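Local atomic coordinates of condensin complex subunit 3 (Schizosaccharomyces pombe, PDB entry 5OQR), a protein that serves as a regulatory subunit of condensin, the complex required to convert interphase chromatin into mitotic-like condensed chromosomes. Residues 164-167 with 168-172; 344-347 with 348-351; 484-487 with 488-492; 636-639 with 640-643; 719-723 with 724-728. All coordinates share one frame; numbering follows the deposited sequence.

All five contacts are local meetings within one continuous run of chain, and each mixes buried and exposed residues. Contact 1 lies at the end of a helix and contact 2 where a helix passes into a loop. Contact 3 is in mid-helix, and contacts 4 and 5 lie at helix starts. Contact 3 joins an aliphatic buried side to a widened backbone turn, whereas contacts 1, 4 and 5 bury polar or charged groups held by partners. Contacts 4 and 5 are the closest pair, their centres about 28 Å apart; contact 4 packs on helix 706-717, and contact 5 begins in the loop that follows it. Of the five, contact 1 alone is reached by another protein chain.

Contact 1 of 5, residues 164-167 with 168-172; sequences LFLL and QNDPS
Gln168 opens the last turn of helix 158-169 by giving its backbone N to Leu164 O, a weak bond of 3.0 Å. Its side chain leaves with CG anti to the backbone N (chi1 -179°) and stays extended, which carries the amide back along the helix surface until NE2 lies 3.7 Å from Leu164 O; a long polar chain suits this partly exposed flank. Asn169 N is shared between two carbonyls, Phe165 O at 3.0 Å and Leu166 O at 3.1 Å. Both bonds are weak, as expected where a helix is coming undone. Asp170, the first residue to leave helical backbone angles, returns its N to Leu166 O at 2.6 Å. Its two carboxylate oxygens have different tasks: OD1 accepts from Ser172 N to make an Asx turn, while OD2 passes 4.0 Å from Leu166 CD2 and forms a salt bridge with Arg138. Aspartate suits the place because its short chain can take a backbone N-H and a charged partner together. Ser172 is the N-cap of the next helix. The whole segment lies in HEAT repeat 4. Around it, Leu166 touches Val142 of helix 135-145, Leu167 packs on Val179 and Leu180 of helix 173-182, and Phe165 meets an aromatic ring of another protein chain.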
loop_
_atom_site.group_PDB
_atom_site.type_symbol
_atom_site.label_atom_id
_atom_site.label_comp_id
_atom_site.label_asym_id
_atom_site.label_seq_id
_atom_site.Cartn_x
_atom_site.Cartn_y
_atom_site.Cartn_z
ATOM N N LEU A 164 -7.679 9.997 20.238
ATOM C CA LEU A 164 -7.331 8.749 19.567
ATOM C C LEU A 164 -8.529 8.190 18.813
ATOM O O LEU A 164 -8.389 7.638 17.717
ATOM C CB LEU A 164 -6.843 7.721 20.588
ATOM C CG LEU A 164 -5.707 8.115 21.529
ATOM C CD1 LEU A 164 -5.539 7.048 22.600
ATOM C CD2 LEU A 164 -4.416 8.312 20.762
ATOM N N PHE A 165 -9.719 8.338 19.394
ATOM C CA PHE A 165 -10.918 7.721 18.842
ATOM C C PHE A 165 -11.344 8.393 17.542
ATOM O O PHE A 165 -11.735 7.714 16.585
ATOM C CB PHE A 165 -12.026 7.776 19.895
ATOM C CG PHE A 165 -13.391 7.450 19.373
ATOM C CD1 PHE A 165 -14.246 8.459 18.968
ATOM C CD2 PHE A 165 -13.830 6.140 19.314
ATOM C CE1 PHE A 165 -15.508 8.167 18.499
ATOM C CE2 PHE A 165 -15.094 5.842 18.844
ATOM C CZ PHE A 165 -15.934 6.858 18.439
ATOM N N LEU A 166 -11.271 9.724 17.483
ATOM C CA LEU A 166 -11.621 10.437 16.257
ATOM C C LEU A 166 -10.513 10.318 15.219
ATOM O O LEU A 166 -10.777 10.017 14.049
ATOM C CB LEU A 166 -11.902 11.906 16.569
ATOM C CG LEU A 166 -13.145 12.178 17.413
ATOM C CD1 LEU A 166 -13.178 13.626 17.841
ATOM C CD2 LEU A 166 -14.405 11.823 16.641
ATOM N N LEU A 167 -9.271 10.564 15.633
ATOM C CA LEU A 167 -8.104 10.369 14.782
ATOM C C LEU A 167 -8.189 9.039 14.048
ATOM O O LEU A 167 -7.773 8.925 12.892
ATOM C CB LEU A 167 -6.830 10.421 15.630
ATOM C CG LEU A 167 -5.516 10.060 14.938
ATOM C CD1 LEU A 167 -5.158 11.118 13.919
ATOM C CD2 LEU A 167 -4.407 9.890 15.959
ATOM N N GLN A 168 -8.736 8.033 14.722
ATOM C CA GLN A 168 -8.730 6.665 14.227
ATOM C C GLN A 168 -9.965 6.318 13.409
ATOM O O GLN A 168 -9.876 5.493 12.492
ATOM C CB GLN A 168 -8.604 5.712 15.417
ATOM C CG GLN A 168 -8.548 4.237 15.075
ATOM C CD GLN A 168 -8.387 3.349 16.305
ATOM O OE1 GLN A 168 -8.585 2.139 16.223
ATOM N NE2 GLN A 168 -8.028 3.936 17.445
ATOM N N ASN A 169 -11.113 6.931 13.708
ATOM C CA ASN A 169 -12.371 6.554 13.077
ATOM C C ASN A 169 -13.132 7.705 12.436
ATOM O O ASN A 169 -14.132 7.446 11.760
ATOM C CB ASN A 169 -13.295 5.876 14.100
ATOM C CG ASN A 169 -12.743 4.557 14.599
ATOM O OD1 ASN A 169 -12.064 4.502 15.623
ATOM N ND2 ASN A 169 -13.027 3.484 13.870
ATOM N N ASP A 170 -12.706 8.950 12.617
ATOM C CA ASP A 170 -13.451 10.066 12.054
ATOM C C ASP A 170 -13.493 9.944 10.532
ATOM O O ASP A 170 -12.446 9.727 9.905
ATOM C CB ASP A 170 -12.817 11.397 12.450
ATOM C CG ASP A 170 -13.641 12.586 12.000
ATOM O OD1 ASP A 170 -13.693 12.852 10.780
ATOM O OD2 ASP A 170 -14.236 13.259 12.868
ATOM N N PRO A 171 -14.663 10.080 9.900
ATOM C CA PRO A 171 -14.729 9.936 8.435
ATOM C C PRO A 171 -14.174 11.121 7.666
ATOM O O PRO A 171 -14.000 11.011 6.446
ATOM C CB PRO A 171 -16.230 9.764 8.169
ATOM C CG PRO A 171 -16.886 10.473 9.297
ATOM C CD PRO A 171 -15.998 10.272 10.492
ATOM N N SER A 172 -13.901 12.244 8.322
ATOM C CA SER A 172 -13.395 13.436 7.653
ATOM C C SER A 172 -11.881 13.507 7.800
ATOM O O SER A 172 -11.351 13.365 8.907
ATOM C CB SER A 172 -14.041 14.696 8.229
ATOM O OG SER A 172 -13.466 15.863 7.668
#

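Contact 2 of 5, residues 344-347 with 348-351; sequences ERQY and VSLR
Tyr347 and Leu350 lie side by side and point the same way, so that Leu350 CD1 comes to the edge of the tyrosine ring, near its plane, 4.1 Å from Tyr347 CD1. In both residues CG is anti to the carbonyl carbon (chi1 -70° and -68°), and, about one turn apart, the two side chains run together. An aromatic ring suits this buried place because its edge packs on the leucine while its OH reaches a hydrogen bond with His405. Leu350 N also bonds to Tyr347 O at 2.9 Å, and Leu350 CB rests near the same oxygen. On another flank Gln346 bends at chi2 and brings OE1 to 4.0 Å from Ser349 OG, yet the hydrogen bond of OE1 goes to Ser359 of helix 356-372. The branch at CB of Val348 brings CG2 near the carbonyls of the previous turn, 3.7 Å from Arg345 O. Val348 N and Ser349 N make only weak bonds, to Arg345 O and Gln346 O, each three residues back. Such i to i+3 bonding of 3-10 type, continued by Arg351 N to Val348 O, leads into the loop before helix 356-372, as between the helices of an alpha-solenoid.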
loop_
_atom_site.group_PDB
_atom_site.type_symbol
_atom_site.label_atom_id
_atom_site.label_comp_id
_atom_site.label_asym_id
_atom_site.label_seq_id
_atom_site.Cartn_x
_atom_site.Cartn_y
_atom_site.Cartn_z
ATOM N N GLU A 344 37.506 -13.668 0.214
ATOM C CA GLU A 344 38.200 -14.803 0.812
ATOM C C GLU A 344 38.653 -14.509 2.237
ATOM O O GLU A 344 38.642 -15.410 3.082
ATOM C CB GLU A 344 39.377 -15.219 -0.065
ATOM C CG GLU A 344 38.927 -15.818 -1.389
ATOM C CD GLU A 344 39.800 -16.955 -1.859
ATOM O OE1 GLU A 344 40.792 -16.683 -2.565
ATOM O OE2 GLU A 344 39.495 -18.121 -1.521
ATOM N N ARG A 345 39.041 -13.268 2.533
ATOM C CA ARG A 345 39.273 -12.894 3.924
ATOM C C ARG A 345 38.028 -13.136 4.762
ATOM O O ARG A 345 38.120 -13.564 5.918
ATOM C CB ARG A 345 39.685 -11.425 4.026
ATOM C CG ARG A 345 41.005 -11.084 3.383
ATOM C CD ARG A 345 41.396 -9.645 3.678
ATOM N NE ARG A 345 41.934 -9.476 5.028
ATOM C CZ ARG A 345 41.290 -8.914 6.048
ATOM N NH1 ARG A 345 40.060 -8.439 5.905
ATOM N NH2 ARG A 345 41.891 -8.817 7.226
ATOM N N GLN A 346 36.852 -12.860 4.195
ATOM C CA GLN A 346 35.617 -12.967 4.957
ATOM C C GLN A 346 35.243 -14.418 5.225
ATOM O O GLN A 346 34.616 -14.713 6.247
ATOM C CB GLN A 346 34.491 -12.246 4.213
ATOM C CG GLN A 346 33.424 -11.653 5.116
ATOM C CD GLN A 346 33.965 -10.590 6.052
ATOM O OE1 GLN A 346 33.654 -10.581 7.240
ATOM N NE2 GLN A 346 34.776 -9.687 5.521
ATOM N N TYR A 347 35.612 -15.335 4.327
ATOM C CA TYR A 347 35.407 -16.757 4.593
ATOM C C TYR A 347 36.023 -17.163 5.923
ATOM O O TYR A 347 35.455 -17.978 6.657
ATOM C CB TYR A 347 36.014 -17.600 3.473
ATOM C CG TYR A 347 35.308 -17.527 2.144
ATOM C CD1 TYR A 347 33.929 -17.401 2.064
ATOM C CD2 TYR A 347 36.028 -17.597 0.964
ATOM C CE1 TYR A 347 33.293 -17.340 0.844
ATOM C CE2 TYR A 347 35.408 -17.536 -0.252
ATOM C CZ TYR A 347 34.040 -17.409 -0.309
ATOM O OH TYR A 347 33.427 -17.350 -1.532
ATOM N N VAL A 348 37.199 -16.619 6.240
ATOM C CA VAL A 348 37.865 -16.962 7.491
ATOM C C VAL A 348 36.952 -16.674 8.675
ATOM O O VAL A 348 36.871 -17.464 9.624
ATOM C CB VAL A 348 39.202 -16.202 7.605
ATOM C CG1 VAL A 348 39.880 -16.486 8.939
ATOM C CG2 VAL A 348 40.124 -16.575 6.455
ATOM N N SER A 349 36.247 -15.543 8.638
ATOM C CA SER A 349 35.359 -15.162 9.728
ATOM C C SER A 349 34.177 -16.109 9.889
ATOM O O SER A 349 33.492 -16.041 10.912
ATOM C CB SER A 349 34.851 -13.736 9.510
ATOM O OG SER A 349 35.884 -12.788 9.699
ATOM N N LEU A 350 33.915 -16.978 8.912
ATOM C CA LEU A 350 32.835 -17.943 9.053
ATOM C C LEU A 350 33.189 -19.067 10.014
ATOM O O LEU A 350 32.283 -19.728 10.532
ATOM C CB LEU A 350 32.470 -18.528 7.689
ATOM C CG LEU A 350 31.817 -17.568 6.691
ATOM C CD1 LEU A 350 31.612 -18.265 5.361
ATOM C CD2 LEU A 350 30.497 -17.037 7.220
ATOM N N ARG A 351 34.478 -19.299 10.262
ATOM C CA ARG A 351 34.871 -20.360 11.182
ATOM C C ARG A 351 34.517 -19.995 12.617
ATOM O O ARG A 351 34.134 -20.863 13.410
ATOM C CB ARG A 351 36.368 -20.638 11.053
ATOM C CG ARG A 351 36.819 -20.965 9.639
ATOM C CD ARG A 351 38.222 -21.533 9.643
ATOM N NE ARG A 351 38.765 -21.700 8.298
ATOM C CZ ARG A 351 38.539 -22.750 7.518
ATOM N NH1 ARG A 351 37.761 -23.742 7.931
ATOM N NH2 ARG A 351 39.088 -22.809 6.313
#

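Contact 3 of 5, residues 484-487 with 488-492; sequences VDML and KTLII
A pi-type turn widens helix 480-495 of a HEAT repeat where Met486 meets Leu490 and Ile491. Met486 O takes two backbone donors: Leu490 N at 3.0 Å, lying above the carbonyl plane, and Ile491 N, also at 3.0 Å but in that plane and nearly straight (172°). Leu487 O continues the wider spacing by accepting from Ile492 N, while the preceding turn is an ordinary one, with Lys488 N bonded to Val484 O. The side chains divide by surroundings. Met486, bent at chi2 and chi3, runs alongside Leu490 with the methyl ends adjacent, their exact spacing doubtful; a flexible thioether fits well between helices 416-434 and 457-471. Leu487 crosses Ile491 at an angle, with Leu487 CD2 and Ile491 CD1 3.9 Å apart, and Ile491 carries the apolar face on to helix 500-514. Toward solvent, Lys488 folds its aliphatic chain beside Val484, CE lying 3.8 Å from Val484 CG1, so the methylenes pack while the ammonium remains at the exposed chain's end. Thr489 places OG1 beside its own backbone N (chi1 -51°), which turns it back toward the previous turn. There its single proton has two acceptors within reach, Asp485 O at 2.9 Å and Asp485 OD2 at 3.0 Å.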
loop_
_atom_site.group_PDB
_atom_site.type_symbol
_atom_site.label_atom_id
_atom_site.label_comp_id
_atom_site.label_asym_id
_atom_site.label_seq_id
_atom_site.Cartn_x
_atom_site.Cartn_y
_atom_site.Cartn_z
ATOM N N VAL A 484 20.371 -36.335 -17.683
ATOM C CA VAL A 484 20.167 -37.754 -17.407
ATOM C C VAL A 484 21.033 -38.182 -16.236
ATOM O O VAL A 484 20.642 -39.047 -15.443
ATOM C CB VAL A 484 20.455 -38.600 -18.666
ATOM C CG1 VAL A 484 20.158 -40.065 -18.398
ATOM C CG2 VAL A 484 19.628 -38.115 -19.846
ATOM N N ASP A 485 22.213 -37.577 -16.097
ATOM C CA ASP A 485 23.087 -37.883 -14.971
ATOM C C ASP A 485 22.471 -37.410 -13.659
ATOM O O ASP A 485 22.274 -38.203 -12.732
ATOM C CB ASP A 485 24.456 -37.237 -15.188
ATOM C CG ASP A 485 25.509 -37.771 -14.236
ATOM O OD1 ASP A 485 26.468 -37.033 -13.933
ATOM O OD2 ASP A 485 25.378 -38.930 -13.791
ATOM N N MET A 486 22.162 -36.115 -13.562
ATOM C CA MET A 486 21.565 -35.591 -12.337
ATOM C C MET A 486 20.279 -36.331 -11.991
ATOM O O MET A 486 19.989 -36.567 -10.812
ATOM C CB MET A 486 21.288 -34.093 -12.478
ATOM C CG MET A 486 22.494 -33.254 -12.885
ATOM S SD MET A 486 23.999 -33.699 -12.013
ATOM C CE MET A 486 23.555 -33.172 -10.384
ATOM N N LEU A 487 19.496 -36.707 -13.001
ATOM C CA LEU A 487 18.269 -37.452 -12.748
ATOM C C LEU A 487 18.573 -38.815 -12.140
ATOM O O LEU A 487 18.057 -39.165 -11.073
ATOM C CB LEU A 487 17.474 -37.603 -14.047
ATOM C CG LEU A 487 16.717 -36.376 -14.560
ATOM C CD1 LEU A 487 16.150 -36.657 -15.935
ATOM C CD2 LEU A 487 15.604 -35.974 -13.608
ATOM N N LYS A 488 19.417 -39.604 -12.810
ATOM C CA LYS A 488 19.699 -40.955 -12.337
ATOM C C LYS A 488 20.442 -40.940 -11.008
ATOM O O LYS A 488 20.170 -41.765 -10.130
ATOM C CB LYS A 488 20.512 -41.723 -13.381
ATOM C CG LYS A 488 19.744 -42.051 -14.649
ATOM C CD LYS A 488 20.397 -43.183 -15.434
ATOM C CE LYS A 488 21.668 -42.741 -16.142
ATOM N NZ LYS A 488 21.815 -43.421 -17.460
ATOM N N THR A 489 21.379 -40.008 -10.838
ATOM C CA THR A 489 22.278 -40.067 -9.693
ATOM C C THR A 489 21.676 -39.443 -8.440
ATOM O O THR A 489 21.953 -39.915 -7.333
ATOM C CB THR A 489 23.599 -39.375 -10.031
ATOM O OG1 THR A 489 24.112 -39.898 -11.263
ATOM C CG2 THR A 489 24.624 -39.607 -8.931
ATOM N N LEU A 490 20.861 -38.398 -8.577
ATOM C CA LEU A 490 20.440 -37.634 -7.408
ATOM C C LEU A 490 18.934 -37.411 -7.321
ATOM O O LEU A 490 18.322 -37.714 -6.292
ATOM C CB LEU A 490 21.158 -36.287 -7.396
ATOM C CG LEU A 490 22.671 -36.402 -7.223
ATOM C CD1 LEU A 490 23.387 -35.595 -8.274
ATOM C CD2 LEU A 490 23.081 -35.955 -5.833
ATOM N N ILE A 491 18.323 -36.886 -8.382
ATOM C CA ILE A 491 16.939 -36.424 -8.293
ATOM C C ILE A 491 15.993 -37.596 -8.052
ATOM O O ILE A 491 15.225 -37.603 -7.084
ATOM C CB ILE A 491 16.553 -35.633 -9.554
ATOM C CG1 ILE A 491 17.342 -34.326 -9.600
ATOM C CG2 ILE A 491 15.054 -35.330 -9.576
ATOM C CD1 ILE A 491 17.330 -33.644 -10.941
ATOM N N ILE A 492 16.018 -38.596 -8.936
ATOM C CA ILE A 492 15.129 -39.747 -8.767
ATOM C C ILE A 492 15.391 -40.452 -7.443
ATOM O O ILE A 492 14.427 -40.694 -6.698
ATOM C CB ILE A 492 15.241 -40.695 -9.974
ATOM C CG1 ILE A 492 15.037 -39.945 -11.296
ATOM C CG2 ILE A 492 14.225 -41.830 -9.847
ATOM C CD1 ILE A 492 13.671 -39.341 -11.479
#

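Contact 4 of 5, residues 636-639 with 640-643; sequences FGAH and ENQW
Ala638 O receives two weak backbone bonds, from Asn641 N at 3.2 Å and from Gln642 N at 3.5 Å, and with them helix 639-661 begins. Ala638 is the N-cap residue; its small methyl group, facing the helix, lets Glu640 fold back until OE1 is 3.5 Å from Ala638 CB. The glutamate's bend at chi2 (76°) brings this about, and an acidic group near the start of a helix is probably welcome to the helix dipole. One residue further, Trp643 N bonds to His639 O at 3.2 Å, the first clear i to i+4 bond of the helix. The same two residues run their side chains alongside each other, pointing the same way: each has CG anti to its own backbone N, and His639 NE2 comes to 4.1 Å from Trp643 CE3. The broad indole goes on to stack with His709, while Val706 touches both side chains. On another side Gln642 brings NE2 to the edge of the Phe636 ring, in its plane and 4.0 Å from Phe636 CD1, with amide and ring 77° apart. That NE2 is satisfied by Trp682 O and Asp684 O, as Asn641 ND2 is by Tyr634 O. Amides suit such buried places, since they can bind loop carbonyls without bringing in charge. Altogether this is a helix N-terminus following a short inter-helix turn, typical of an alpha-solenoid built of stacked helices.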
loop_
_atom_site.group_PDB
_atom_site.type_symbol
_atom_site.label_atom_id
_atom_site.label_comp_id
_atom_site.label_asym_id
_atom_site.label_seq_id
_atom_site.Cartn_x
_atom_site.Cartn_y
_atom_site.Cartn_z
ATOM N N PHE A 636 -8.497 -3.906 -16.999
ATOM C CA PHE A 636 -8.178 -2.685 -17.727
ATOM C C PHE A 636 -7.154 -2.894 -18.835
ATOM O O PHE A 636 -6.794 -1.925 -19.511
ATOM C CB PHE A 636 -7.675 -1.623 -16.750
ATOM C CG PHE A 636 -8.658 -1.290 -15.666
ATOM C CD1 PHE A 636 -10.015 -1.225 -15.939
ATOM C CD2 PHE A 636 -8.230 -1.053 -14.374
ATOM C CE1 PHE A 636 -10.923 -0.923 -14.946
ATOM C CE2 PHE A 636 -9.135 -0.750 -13.374
ATOM C CZ PHE A 636 -10.483 -0.686 -13.662
ATOM N N GLY A 637 -6.694 -4.120 -19.049
ATOM C CA GLY A 637 -5.704 -4.379 -20.073
ATOM C C GLY A 637 -6.294 -4.518 -21.461
ATOM O O GLY A 637 -5.677 -4.103 -22.446
ATOM N N ALA A 638 -7.487 -5.097 -21.557
ATOM C CA ALA A 638 -8.095 -5.363 -22.850
ATOM C C ALA A 638 -9.605 -5.219 -22.748
ATOM O O ALA A 638 -10.204 -5.511 -21.709
ATOM C CB ALA A 638 -7.738 -6.764 -23.358
ATOM N N HIS A 639 -10.215 -4.760 -23.843
ATOM C CA HIS A 639 -11.671 -4.710 -23.918
ATOM C C HIS A 639 -12.277 -6.097 -23.748
ATOM O O HIS A 639 -13.356 -6.246 -23.163
ATOM C CB HIS A 639 -12.104 -4.106 -25.253
ATOM C CG HIS A 639 -13.510 -4.444 -25.640
ATOM N ND1 HIS A 639 -14.594 -3.686 -25.252
ATOM C CD2 HIS A 639 -14.009 -5.463 -26.378
ATOM C CE1 HIS A 639 -15.699 -4.223 -25.735
ATOM N NE2 HIS A 639 -15.372 -5.303 -26.422
ATOM N N GLU A 640 -11.596 -7.126 -24.257
ATOM C CA GLU A 640 -12.134 -8.478 -24.187
ATOM C C GLU A 640 -12.153 -9.004 -22.759
ATOM O O GLU A 640 -12.965 -9.878 -22.436
ATOM C CB GLU A 640 -11.325 -9.416 -25.081
ATOM C CG GLU A 640 -11.423 -9.111 -26.565
ATOM C CD GLU A 640 -10.597 -7.909 -26.980
ATOM O OE1 GLU A 640 -9.881 -7.355 -26.123
ATOM O OE2 GLU A 640 -10.666 -7.515 -28.164
ATOM N N ASN A 641 -11.272 -8.497 -21.895
ATOM C CA ASN A 641 -11.276 -8.937 -20.505
ATOM C C ASN A 641 -12.459 -8.351 -19.750
ATOM O O ASN A 641 -13.065 -9.027 -18.913
ATOM C CB ASN A 641 -9.965 -8.551 -19.824
ATOM C CG ASN A 641 -8.792 -9.373 -20.310
ATOM O OD1 ASN A 641 -8.968 -10.412 -20.943
ATOM N ND2 ASN A 641 -7.586 -8.915 -20.010
ATOM N N GLN A 642 -12.800 -7.092 -20.028
ATOM C CA GLN A 642 -13.986 -6.502 -19.419
ATOM C C GLN A 642 -15.243 -7.242 -19.852
ATOM O O GLN A 642 -16.171 -7.423 -19.057
ATOM C CB GLN A 642 -14.080 -5.021 -19.780
ATOM C CG GLN A 642 -12.900 -4.201 -19.295
ATOM C CD GLN A 642 -13.106 -2.710 -19.467
ATOM O OE1 GLN A 642 -13.264 -2.218 -20.579
ATOM N NE2 GLN A 642 -13.104 -1.983 -18.359
ATOM N N TRP A 643 -15.280 -7.694 -21.107
ATOM C CA TRP A 643 -16.436 -8.436 -21.596
ATOM C C TRP A 643 -16.613 -9.741 -20.834
ATOM O O TRP A 643 -17.734 -10.103 -20.458
ATOM C CB TRP A 643 -16.282 -8.702 -23.093
ATOM C CG TRP A 643 -17.509 -9.248 -23.752
ATOM C CD1 TRP A 643 -17.898 -10.552 -23.808
ATOM C CD2 TRP A 643 -18.506 -8.503 -24.460
ATOM N NE1 TRP A 643 -19.074 -10.666 -24.503
ATOM C CE2 TRP A 643 -19.468 -9.422 -24.915
ATOM C CE3 TRP A 643 -18.678 -7.147 -24.753
ATOM C CZ2 TRP A 643 -20.588 -9.030 -25.644
ATOM C CZ3 TRP A 643 -19.787 -6.762 -25.474
ATOM C CH2 TRP A 643 -20.727 -7.699 -25.914
#

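Contact 5 of 5, residues 719-723 with 724-728; sequences PNASE and GKERK
Hydrogen bonds from Arg727 to Pro719 and Ala721 hold the loop against the start of helix 725-736. NH2 supplies both: it reaches Pro719 O at 3.1 Å, with that oxygen at the edge of the guanidinium and near its plane, and makes a weak bond to Ala721 O, also 3.1 Å. The chain turns at chi3 (-87°) to present this end, while NE binds Leu718 O, so one side chain serves three loop carbonyls. Arginine suits the task because its donors spread over a flat, rigid group. Backbone bonding adds Arg727 N to Ser722 O, 3.3 Å. In the other direction Glu726, with CG anti to the backbone N (chi1 -165°) and the chain extended beyond it, brings OE2 to Ser722 N, a weak bond of 3.3 Å.

Apolar contact is modest: Ala721 CB sits 4.1 Å from Glu726 CG, and this small methyl lets the loop lie close to Glu726 and Arg727. Of the flat-group contacts, Glu723 N lies over one guanidinium face, and Phe763 makes a cation-pi contact with Arg727. As for charge, Glu723 OE1 stays 4.3 Å from Arg727 NH1, beyond a salt bridge. Gly724, the N-cap, takes backbone angles (phi 128°) that would jam a CB against the preceding carbonyl, so glycine fits.

The chemistry suggests that Arg727 is held largely by the carbonyl oxygens of Leu718, Pro719 and Ala721, with Glu723 probably lending only a mild electrostatic bias.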
loop_
_atom_site.group_PDB
_atom_site.type_symbol
_atom_site.label_atom_id
_atom_site.label_comp_id
_atom_site.label_asym_id
_atom_site.label_seq_id
_atom_site.Cartn_x
_atom_site.Cartn_y
_atom_site.Cartn_z
ATOM N N PRO A 719 -35.317 -12.897 -13.782
ATOM C CA PRO A 719 -36.266 -13.964 -13.427
ATOM C C PRO A 719 -35.719 -14.944 -12.403
ATOM O O PRO A 719 -36.444 -15.343 -11.484
ATOM C CB PRO A 719 -36.541 -14.644 -14.776
ATOM C CG PRO A 719 -36.254 -13.603 -15.788
ATOM C CD PRO A 719 -35.128 -12.791 -15.238
ATOM N N ASN A 720 -34.453 -15.346 -12.536
ATOM C CA ASN A 720 -33.875 -16.308 -11.606
ATOM C C ASN A 720 -33.565 -15.686 -10.253
ATOM O O ASN A 720 -33.418 -16.417 -9.268
ATOM C CB ASN A 720 -32.611 -16.921 -12.206
ATOM C CG ASN A 720 -32.878 -17.636 -13.512
ATOM O OD1 ASN A 720 -33.928 -18.254 -13.689
ATOM N ND2 ASN A 720 -31.933 -17.549 -14.439
ATOM N N ALA A 721 -33.460 -14.362 -10.180
ATOM C CA ALA A 721 -33.350 -13.701 -8.892
ATOM C C ALA A 721 -34.619 -13.935 -8.079
ATOM O O ALA A 721 -35.683 -14.257 -8.613
ATOM C CB ALA A 721 -33.109 -12.204 -9.073
ATOM N N SER A 722 -34.495 -13.779 -6.766
ATOM C CA SER A 722 -35.616 -13.939 -5.852
ATOM C C SER A 722 -36.178 -12.566 -5.515
ATOM O O SER A 722 -35.443 -11.686 -5.058
ATOM C CB SER A 722 -35.185 -14.661 -4.576
ATOM O OG SER A 722 -34.382 -13.822 -3.765
ATOM N N GLU A 723 -37.475 -12.382 -5.745
ATOM C CA GLU A 723 -38.097 -11.096 -5.466
ATOM C C GLU A 723 -37.823 -10.679 -4.028
ATOM O O GLU A 723 -37.778 -11.509 -3.117
ATOM C CB GLU A 723 -39.601 -11.155 -5.733
ATOM C CG GLU A 723 -40.332 -12.313 -5.090
ATOM C CD GLU A 723 -41.692 -12.520 -5.711
ATOM O OE1 GLU A 723 -42.362 -11.507 -6.007
ATOM O OE2 GLU A 723 -42.080 -13.687 -5.929
ATOM N N GLY A 724 -37.637 -9.378 -3.837
ATOM C CA GLY A 724 -37.119 -8.842 -2.596
ATOM C C GLY A 724 -35.950 -7.931 -2.899
ATOM O O GLY A 724 -35.900 -7.344 -3.981
ATOM N N LYS A 725 -35.001 -7.808 -1.969
ATOM C CA LYS A 725 -33.815 -7.003 -2.243
ATOM C C LYS A 725 -33.073 -7.522 -3.465
ATOM O O LYS A 725 -32.538 -6.737 -4.255
ATOM C CB LYS A 725 -32.884 -6.996 -1.031
ATOM C CG LYS A 725 -31.611 -6.170 -1.235
ATOM C CD LYS A 725 -30.450 -6.706 -0.417
ATOM C CE LYS A 725 -29.142 -6.053 -0.837
ATOM N NZ LYS A 725 -29.208 -4.569 -0.758
ATOM N N GLU A 726 -33.027 -8.843 -3.634
ATOM C CA GLU A 726 -32.230 -9.435 -4.701
ATOM C C GLU A 726 -32.654 -8.890 -6.060
ATOM O O GLU A 726 -31.874 -8.227 -6.750
ATOM C CB GLU A 726 -32.356 -10.958 -4.650
ATOM C CG GLU A 726 -31.323 -11.713 -5.460
ATOM C CD GLU A 726 -31.187 -13.159 -5.016
ATOM O OE1 GLU A 726 -30.975 -13.391 -3.806
ATOM O OE2 GLU A 726 -31.307 -14.064 -5.868
ATOM N N ARG A 727 -33.903 -9.147 -6.452
ATOM C CA ARG A 727 -34.401 -8.614 -7.714
ATOM C C ARG A 727 -34.384 -7.091 -7.707
ATOM O O ARG A 727 -34.060 -6.462 -8.720
ATOM C CB ARG A 727 -35.809 -9.142 -7.980
ATOM C CG ARG A 727 -36.237 -9.084 -9.437
ATOM C CD ARG A 727 -37.594 -9.737 -9.632
ATOM N NE ARG A 727 -37.495 -11.176 -9.864
ATOM C CZ ARG A 727 -38.509 -12.028 -9.743
ATOM N NH1 ARG A 727 -39.707 -11.595 -9.375
ATOM N NH2 ARG A 727 -38.324 -13.318 -9.982
ATOM N N LYS A 728 -34.726 -6.479 -6.571
ATOM C CA LYS A 728 -34.590 -5.033 -6.435
ATOM C C LYS A 728 -33.158 -4.591 -6.701
ATOM O O LYS A 728 -32.918 -3.621 -7.428
ATOM C CB LYS A 728 -35.013 -4.587 -5.035
ATOM C CG LYS A 728 -36.449 -4.104 -4.918
ATOM C CD LYS A 728 -36.609 -3.099 -3.781
ATOM C CE LYS A 728 -35.883 -1.789 -4.083
ATOM N NZ LYS A 728 -36.345 -0.662 -3.226
#